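Local coordinates for protein sortase (Actinomyces oris, PDB 2XWG) that probably acts as a class C sortase, linking fimbrial subunits through a cysteine acyl-enzyme in its catalytic domain, which binds calcium, at residues 72-77 / 194-199; 106-111 / 171-176; 205-210 / 226-231. All blocks are in the same frame, centred on the assembly; numbering follows the deposited sequence.

Contact 1: 72-77 / 194-199. With CA (calcium ion), chain F.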
# COMPACT_ATOMS: atom_id res chain seq x y z
N ALA A 72 9.10 12.37 -5.27
CA ALA A 72 10.33 12.40 -4.47
C ALA A 72 11.04 11.05 -4.54
O ALA A 72 10.61 10.14 -5.27
CB ALA A 72 10.01 12.77 -3.02
N PRO A 73 12.15 10.90 -3.80
CA PRO A 73 12.73 9.57 -3.75
C PRO A 73 11.92 8.71 -2.79
O PRO A 73 11.69 9.15 -1.65
CB PRO A 73 14.13 9.81 -3.15
CG PRO A 73 14.31 11.31 -3.08
CD PRO A 73 12.92 11.87 -3.01
N ILE A 74 11.46 7.54 -3.24
CA ILE A 74 10.89 6.56 -2.33
C ILE A 74 11.88 5.44 -2.06
O ILE A 74 12.22 4.68 -2.95
CB ILE A 74 9.57 5.96 -2.84
CG1 ILE A 74 9.32 6.36 -4.29
CG2 ILE A 74 8.42 6.41 -1.96
CD1 ILE A 74 8.02 5.82 -4.83
N LEU A 75 12.33 5.36 -0.81
CA LEU A 75 13.28 4.34 -0.37
C LEU A 75 12.58 2.99 -0.09
O LEU A 75 11.37 2.97 0.18
CB LEU A 75 14.01 4.84 0.88
CG LEU A 75 15.04 5.98 0.77
CD1 LEU A 75 16.49 5.45 0.73
CD2 LEU A 75 14.78 6.91 -0.42
N ASP A 76 13.31 1.88 -0.15
CA ASP A 76 12.76 0.57 0.20
C ASP A 76 12.02 0.58 1.56
O ASP A 76 12.50 1.19 2.53
CB ASP A 76 13.86 -0.48 0.21
CG ASP A 76 13.35 -1.90 0.50
OD1 ASP A 76 12.60 -2.48 -0.33
OD2 ASP A 76 13.75 -2.44 1.55
N PRO A 77 10.86 -0.08 1.64
CA PRO A 77 10.11 -0.14 2.90
C PRO A 77 10.91 -0.74 4.06
O PRO A 77 10.64 -0.40 5.20
CB PRO A 77 8.91 -1.03 2.55
CG PRO A 77 8.73 -0.85 1.07
CD PRO A 77 10.13 -0.74 0.53
N GLU A 194 16.85 -1.33 -4.10
CA GLU A 194 17.09 0.08 -4.39
C GLU A 194 16.37 0.51 -5.67
O GLU A 194 16.20 1.71 -5.92
CB GLU A 194 18.60 0.38 -4.43
CG GLU A 194 19.43 -0.47 -5.40
CD GLU A 194 19.77 -1.87 -4.87
OE1 GLU A 194 19.73 -2.08 -3.63
OE2 GLU A 194 20.07 -2.76 -5.72
N GLU A 195 15.91 -0.48 -6.44
CA GLU A 195 15.19 -0.24 -7.69
C GLU A 195 13.73 0.16 -7.44
O GLU A 195 12.82 -0.68 -7.45
CB GLU A 195 15.26 -1.48 -8.59
CG GLU A 195 16.68 -1.77 -9.12
CD GLU A 195 16.77 -3.09 -9.89
OE1 GLU A 195 15.72 -3.57 -10.40
OE2 GLU A 195 17.89 -3.66 -9.98
N THR A 196 13.52 1.46 -7.27
CA THR A 196 12.28 2.01 -6.75
C THR A 196 11.41 2.78 -7.76
O THR A 196 10.24 3.06 -7.50
CB THR A 196 12.62 2.93 -5.59
OG1 THR A 196 12.21 2.30 -4.37
CG2 THR A 196 11.97 4.30 -5.74
N ASP A 197 11.98 3.10 -8.93
CA ASP A 197 11.29 3.92 -9.93
C ASP A 197 9.83 3.54 -10.21
O ASP A 197 9.04 4.41 -10.58
CB ASP A 197 12.04 3.90 -11.27
CG ASP A 197 13.34 4.69 -11.21
OD1 ASP A 197 13.51 5.47 -10.25
OD2 ASP A 197 14.17 4.53 -12.14
N SER A 198 9.48 2.26 -10.05
CA SER A 198 8.16 1.80 -10.47
C SER A 198 7.07 1.94 -9.41
O SER A 198 5.94 1.47 -9.61
CB SER A 198 8.21 0.36 -11.01
OG SER A 198 8.52 -0.55 -9.98
N LEU A 199 7.41 2.62 -8.32
CA LEU A 199 6.47 2.91 -7.24
C LEU A 199 5.98 4.37 -7.32
O LEU A 199 5.18 4.82 -6.50
CB LEU A 199 7.13 2.66 -5.88
CG LEU A 199 7.74 1.29 -5.60
CD1 LEU A 199 8.38 1.26 -4.23
CD2 LEU A 199 6.71 0.16 -5.75
CA CA F . 10.13 1.46 6.86
O HOH W 1 11.85 2.72 5.00
O HOH W 2 10.03 3.79 8.48

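Contact 2: 106-111 / 171-176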
# COMPACT_ATOMS: atom_id res chain seq x y z
N VAL A 106 -8.46 -7.13 0.73
CA VAL A 106 -8.82 -8.53 0.62
C VAL A 106 -8.40 -8.99 -0.76
O VAL A 106 -8.74 -8.36 -1.77
CB VAL A 106 -10.33 -8.78 0.82
CG1 VAL A 106 -11.12 -7.94 -0.11
CG2 VAL A 106 -10.67 -10.25 0.59
N ILE A 107 -7.60 -10.06 -0.80
CA ILE A 107 -7.10 -10.64 -2.05
C ILE A 107 -7.63 -12.05 -1.99
O ILE A 107 -6.97 -12.94 -1.47
CB ILE A 107 -5.59 -10.67 -2.05
CG1 ILE A 107 -5.08 -9.29 -1.67
CG2 ILE A 107 -5.04 -11.05 -3.45
CD1 ILE A 107 -3.70 -9.31 -1.12
N PRO A 108 -8.85 -12.24 -2.47
CA PRO A 108 -9.60 -13.45 -2.15
C PRO A 108 -8.82 -14.67 -2.55
O PRO A 108 -8.75 -15.61 -1.75
CB PRO A 108 -10.84 -13.35 -3.02
CG PRO A 108 -10.93 -11.95 -3.40
CD PRO A 108 -9.59 -11.34 -3.37
N SER A 109 -8.23 -14.66 -3.74
CA SER A 109 -7.68 -15.89 -4.32
C SER A 109 -6.44 -16.38 -3.62
O SER A 109 -5.96 -17.47 -3.93
CB SER A 109 -7.38 -15.73 -5.81
OG SER A 109 -6.25 -14.89 -6.01
N ILE A 110 -5.91 -15.57 -2.70
CA ILE A 110 -4.85 -16.03 -1.81
C ILE A 110 -5.21 -15.87 -0.32
O ILE A 110 -4.35 -15.95 0.56
CB ILE A 110 -3.49 -15.40 -2.14
CG1 ILE A 110 -3.55 -13.88 -2.19
CG2 ILE A 110 -3.01 -15.90 -3.51
CD1 ILE A 110 -2.17 -13.23 -1.92
N HIS A 111 -6.50 -15.66 -0.06
CA HIS A 111 -7.00 -15.68 1.31
C HIS A 111 -6.31 -14.64 2.18
O HIS A 111 -6.05 -14.86 3.35
CB HIS A 111 -6.84 -17.09 1.88
CG HIS A 111 -7.39 -18.15 0.98
ND1 HIS A 111 -8.73 -18.43 0.90
CD2 HIS A 111 -6.78 -18.98 0.10
CE1 HIS A 111 -8.93 -19.39 0.01
NE2 HIS A 111 -7.76 -19.74 -0.49
N VAL A 171 -7.62 -10.34 -8.91
CA VAL A 171 -8.35 -9.20 -8.44
C VAL A 171 -8.09 -8.99 -6.96
O VAL A 171 -7.92 -9.96 -6.23
CB VAL A 171 -9.83 -9.45 -8.70
CG1 VAL A 171 -10.66 -9.12 -7.50
CG2 VAL A 171 -10.28 -8.69 -9.93
N PHE A 172 -7.98 -7.73 -6.53
CA PHE A 172 -8.06 -7.37 -5.11
C PHE A 172 -8.90 -6.13 -4.87
O PHE A 172 -9.15 -5.35 -5.79
CB PHE A 172 -6.69 -7.22 -4.43
CG PHE A 172 -5.79 -6.19 -5.04
CD1 PHE A 172 -4.89 -6.54 -6.05
CD2 PHE A 172 -5.78 -4.91 -4.57
CE1 PHE A 172 -4.02 -5.62 -6.59
CE2 PHE A 172 -4.93 -3.96 -5.10
CZ PHE A 172 -4.04 -4.31 -6.13
N TYR A 173 -9.32 -5.95 -3.61
CA TYR A 173 -10.21 -4.86 -3.24
C TYR A 173 -9.66 -4.11 -2.07
O TYR A 173 -9.25 -4.73 -1.10
CB TYR A 173 -11.55 -5.41 -2.81
CG TYR A 173 -12.24 -6.25 -3.84
CD1 TYR A 173 -13.10 -5.68 -4.76
CD2 TYR A 173 -12.04 -7.62 -3.89
CE1 TYR A 173 -13.75 -6.44 -5.70
CE2 TYR A 173 -12.71 -8.40 -4.82
CZ TYR A 173 -13.56 -7.80 -5.72
OH TYR A 173 -14.21 -8.56 -6.67
N VAL A 174 -9.68 -2.79 -2.13
CA VAL A 174 -9.22 -1.97 -1.03
C VAL A 174 -10.39 -1.12 -0.50
O VAL A 174 -10.81 -0.18 -1.17
CB VAL A 174 -8.07 -1.07 -1.49
CG1 VAL A 174 -7.57 -0.20 -0.35
CG2 VAL A 174 -6.94 -1.92 -2.07
N SER A 175 -10.93 -1.46 0.67
CA SER A 175 -12.00 -0.68 1.30
C SER A 175 -11.52 0.36 2.32
O SER A 175 -10.69 0.06 3.17
CB SER A 175 -13.00 -1.61 1.99
OG SER A 175 -13.64 -2.41 1.01
N SER A 176 -12.03 1.58 2.20
CA SER A 176 -11.75 2.63 3.18
C SER A 176 -12.77 3.74 3.04
O SER A 176 -13.31 3.96 1.95
CB SER A 176 -10.36 3.23 2.97
OG SER A 176 -10.33 3.96 1.75
O HOH W 3 -7.69 -12.64 -5.71

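Contact 3: 205-210 / 226-231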
# COMPACT_ATOMS: atom_id res chain seq x y z
N ARG A 205 -3.49 7.70 -14.09
CA ARG A 205 -3.73 6.30 -13.74
C ARG A 205 -3.99 6.13 -12.25
O ARG A 205 -3.45 6.86 -11.41
CB ARG A 205 -2.56 5.41 -14.19
CG ARG A 205 -2.54 5.09 -15.68
CD ARG A 205 -1.31 4.23 -16.06
NE ARG A 205 -1.54 2.78 -16.01
CZ ARG A 205 -0.57 1.87 -15.94
NH1 ARG A 205 0.70 2.25 -15.89
NH2 ARG A 205 -0.85 0.57 -15.91
N ASP A 206 -4.85 5.16 -11.94
CA ASP A 206 -5.22 4.80 -10.57
C ASP A 206 -4.59 3.43 -10.28
O ASP A 206 -5.13 2.39 -10.70
CB ASP A 206 -6.76 4.73 -10.48
CG ASP A 206 -7.29 4.49 -9.05
OD1 ASP A 206 -6.53 3.94 -8.21
OD2 ASP A 206 -8.47 4.84 -8.78
N LEU A 207 -3.45 3.41 -9.61
CA LEU A 207 -2.75 2.15 -9.39
C LEU A 207 -2.53 1.84 -7.91
O LEU A 207 -2.29 2.74 -7.12
CB LEU A 207 -1.37 2.20 -10.04
CG LEU A 207 -1.19 2.67 -11.46
CD1 LEU A 207 0.30 2.77 -11.74
CD2 LEU A 207 -1.85 1.67 -12.38
N VAL A 208 -2.54 0.56 -7.55
CA VAL A 208 -2.03 0.14 -6.25
C VAL A 208 -1.00 -0.97 -6.39
O VAL A 208 -1.25 -1.96 -7.08
CB VAL A 208 -3.14 -0.41 -5.34
CG1 VAL A 208 -2.51 -1.11 -4.16
CG2 VAL A 208 -4.04 0.71 -4.88
N THR A 209 0.15 -0.83 -5.74
CA THR A 209 1.14 -1.89 -5.73
C THR A 209 1.28 -2.56 -4.36
O THR A 209 1.50 -1.90 -3.34
CB THR A 209 2.52 -1.36 -6.14
OG1 THR A 209 2.43 -0.77 -7.44
CG2 THR A 209 3.54 -2.50 -6.19
N LEU A 210 1.14 -3.89 -4.35
CA LEU A 210 1.45 -4.71 -3.20
C LEU A 210 2.92 -5.12 -3.24
O LEU A 210 3.36 -5.80 -4.16
CB LEU A 210 0.57 -5.95 -3.23
CG LEU A 210 -0.91 -5.66 -3.54
CD1 LEU A 210 -1.70 -6.94 -3.62
CD2 LEU A 210 -1.53 -4.74 -2.49
N THR A 226 1.28 -5.07 -9.18
CA THR A 226 0.59 -3.82 -9.40
C THR A 226 -0.80 -4.11 -9.92
O THR A 226 -0.97 -4.95 -10.80
CB THR A 226 1.34 -2.93 -10.41
OG1 THR A 226 2.69 -2.67 -9.97
CG2 THR A 226 0.61 -1.60 -10.61
N GLY A 227 -1.80 -3.45 -9.35
CA GLY A 227 -3.16 -3.58 -9.86
C GLY A 227 -3.63 -2.23 -10.37
O GLY A 227 -3.15 -1.19 -9.90
N GLU A 228 -4.55 -2.24 -11.32
CA GLU A 228 -5.12 -1.00 -11.84
C GLU A 228 -6.61 -0.93 -11.55
O GLU A 228 -7.32 -1.93 -11.67
CB GLU A 228 -4.85 -0.83 -13.33
CG GLU A 228 -5.17 0.57 -13.84
CD GLU A 228 -4.33 0.96 -15.07
OE1 GLU A 228 -3.62 0.08 -15.61
OE2 GLU A 228 -4.38 2.14 -15.47
N ARG A 229 -7.08 0.25 -11.17
CA ARG A 229 -8.47 0.45 -10.82
C ARG A 229 -9.37 -0.09 -11.93
O ARG A 229 -9.15 0.18 -13.10
CB ARG A 229 -8.74 1.94 -10.58
CG ARG A 229 -10.17 2.27 -10.14
CD ARG A 229 -10.47 1.77 -8.74
NE ARG A 229 -11.78 2.18 -8.25
CZ ARG A 229 -12.00 3.35 -7.66
NH1 ARG A 229 -10.99 4.20 -7.51
NH2 ARG A 229 -13.21 3.68 -7.23
N VAL A 230 -10.37 -0.88 -11.55
CA VAL A 230 -11.39 -1.37 -12.47
C VAL A 230 -12.78 -1.01 -11.93
O VAL A 230 -13.07 -1.27 -10.75
CB VAL A 230 -11.33 -2.90 -12.60
CG1 VAL A 230 -12.69 -3.42 -13.04
CG2 VAL A 230 -10.23 -3.32 -13.58
N PRO A 231 -13.64 -0.39 -12.76
CA PRO A 231 -15.00 -0.17 -12.25
C PRO A 231 -15.81 -1.47 -12.26
O PRO A 231 -15.50 -2.38 -13.05
CB PRO A 231 -15.58 0.87 -13.22
CG PRO A 231 -14.36 1.52 -13.87
CD PRO A 231 -13.37 0.37 -13.99

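Contact 1: 72-77 / 194-199
Two torsions set the meeting of Ile74 with Thr196 and Leu199. In Ile74, CG1 nearly eclipses the backbone N (chi1 10°), while chi2 is fully extended (-179°), and together they carry CD1 out toward the opposite loop. There CD1 lies against Leu199 CB at 3.4 Å, the two side chains crossing obliquely. The Leu199 backbone is set by the short 3-10 turn 197-199, in which Leu199 N bonds Thr196 O at 3.0 Å. Beyond CB, Leu199 runs inward onto Leu224 and Val147, so Ile74 covers the outer end of a leucine whose tip belongs to the sheet. Beside this, Thr196 CG2 passes at a slant near Ile74 CG1, in contact at 3.7 Å, though its exact position is doubtful. Thr196 OG1 appears to donate to Ile74 O, but that oxygen is modelled too close to the Thr196 methyl, so the bond is doubtful in detail.

Segment 72-77 ends with Asp76 and Pro77, which with Trp78 form the Asp-Pro-Trp motif characteristic of the lid in pilin-forming class C sortases. The evidence agrees: the Asp76 side chain ends about 6 Å from that of Cys213, predicted to form the acyl-thioester, and OD1 makes a salt bridge with Arg222. Downstream, Pro77 O binds calcium at 2.5 Å, joined by Glu80 and Thr120. Water 1, a further ligand, donates to Asp76 O at 3.0 Å. The chemistry is thus divided: slight apolar packing holds the middle of the lid against loop 194-199, whereas the Asp76-Arg222 salt bridge and calcium coordination hold its far end.

Contact 2: 106-111 / 171-176
Val106 and Tyr173 form an antiparallel hydrogen-bonded pair that joins strand 103-107 to strand 171-176, the seam at which the first and last strands in the order of the sortase beta-barrel meet. Two bonds prove the register: Val106 N to Tyr173 O and Tyr173 N to Val106 O, both 3.1 Å and nearly straight (163° and 161° at the hydrogens).

On the face holding Val106 and Tyr173, the side chains lie side by side. Val106 CG1 sits between the backbone N and the carbonyl carbon (chi1 55°), which turns this methyl toward the Tyr173 stem, 3.7 Å from CB. It meets the ring obliquely, filling the notch where ring and backbone diverge. The Pro108 ring is a second bump: its CG comes up to the ring edge near the ring plane, 4.2 Å from CE2. The phenol is therefore bordered by a valine methyl near its root and a proline carbon further out, while Thr180 and Lys182 of the neighbouring strand touch it too.

Within the barrel, Ile107 and Phe172 run together, with Ile107 CG1 resting on Phe172 CB at 3.8 Å. The phenyl ring then leads away from this seam into a hollow lined by Ile105, Val185, Val208 and Leu210, and Ile107 itself reaches Leu210 and Leu166.

Past Ile107 the chain turns into a 3-10 segment, and Pro108, which has no N-H, cannot extend the strand pairing. Instead its CD packs 3.6 Å from Val171 O, and that oxygen accepts a hydrogen bond from water 3 at 2.7 Å, the same water accepting from Ser109 N at 2.9 Å.

Contact 3: 205-210 / 226-231
Strands 206-210 and 226-229 run antiparallel, their axes 4.6 Å apart at closest approach and 155° between directions, with Val208 and Gly227 as a hydrogen-bonded pair flanked by the non-hydrogen-bonded pairs Leu207-Glu228 and Thr209-Thr226. This is the open-ended half of the beta hairpin 206-214/221-229 of the sortase barrel, away from its connecting turn, and Arg229 N to Asp206 O continues its backbone bonding.

At the open end Arg205 reaches across to Glu228. A bend at chi3 turns its guanidinium side-on, so that NE meets Glu228 OE2 at 3.0 Å and NH2 meets OE1 at 2.8 Å. Both oxygens lie near the guanidinium plane, but the nitrogens come from above the carboxylate, the two planes being 55° apart. Leu207 CD2 lies above one guanidinium face, toward its rim, and touches Glu228 CD at 3.7 Å, which probably shields part of that side. An alanine in place of Arg205 would remove both donors and probably leave the Glu228 carboxylate without its charge mate and freer to turn, the bond from Asn186 to OE1 being weak.

A second salt bridge comes from the next residues. Arg229 bends at chi2 and brings NH1 to the syn side of Asp206 OD2 at 2.9 Å, the planes almost perpendicular (87°). This aspartate is buried yet well supplied, since OD2 also accepts from Gly141 N and OD1 from Tyr183 OH, which is likely to favour its charged form. Beneath the bridge, Arg229 CB packs against Asp206 CG at 3.3 Å.

Further along the hairpin the hydroxyls of the threonine pair meet, Thr209 OG1 lying 3.2 Å from Thr226 OG1 and also hydrogen-bonded to His145 NE2.

Overall arrangement
Contact 1 is a surface contact between two loops, while contacts 2 and 3 are partly buried and tie strands of one sheet. Contacts 1 and 2 lie on opposite sides of the chain's centre, their centres about 24 Å apart. Contact 3 touches both: Leu199 CD2 packs on Thr209 CG2 at 4.2 Å, and Phe172 CZ reaches Val208 O at 3.8 Å, so the ring from contact 2 lies against the hairpin of contact 3. Regular backbone bonding defines both strand contacts, but contact 2 adds mainly apolar packing, whereas contact 3 adds two salt bridges. Contact 1 lacks strand pairing and couples its segment to calcium.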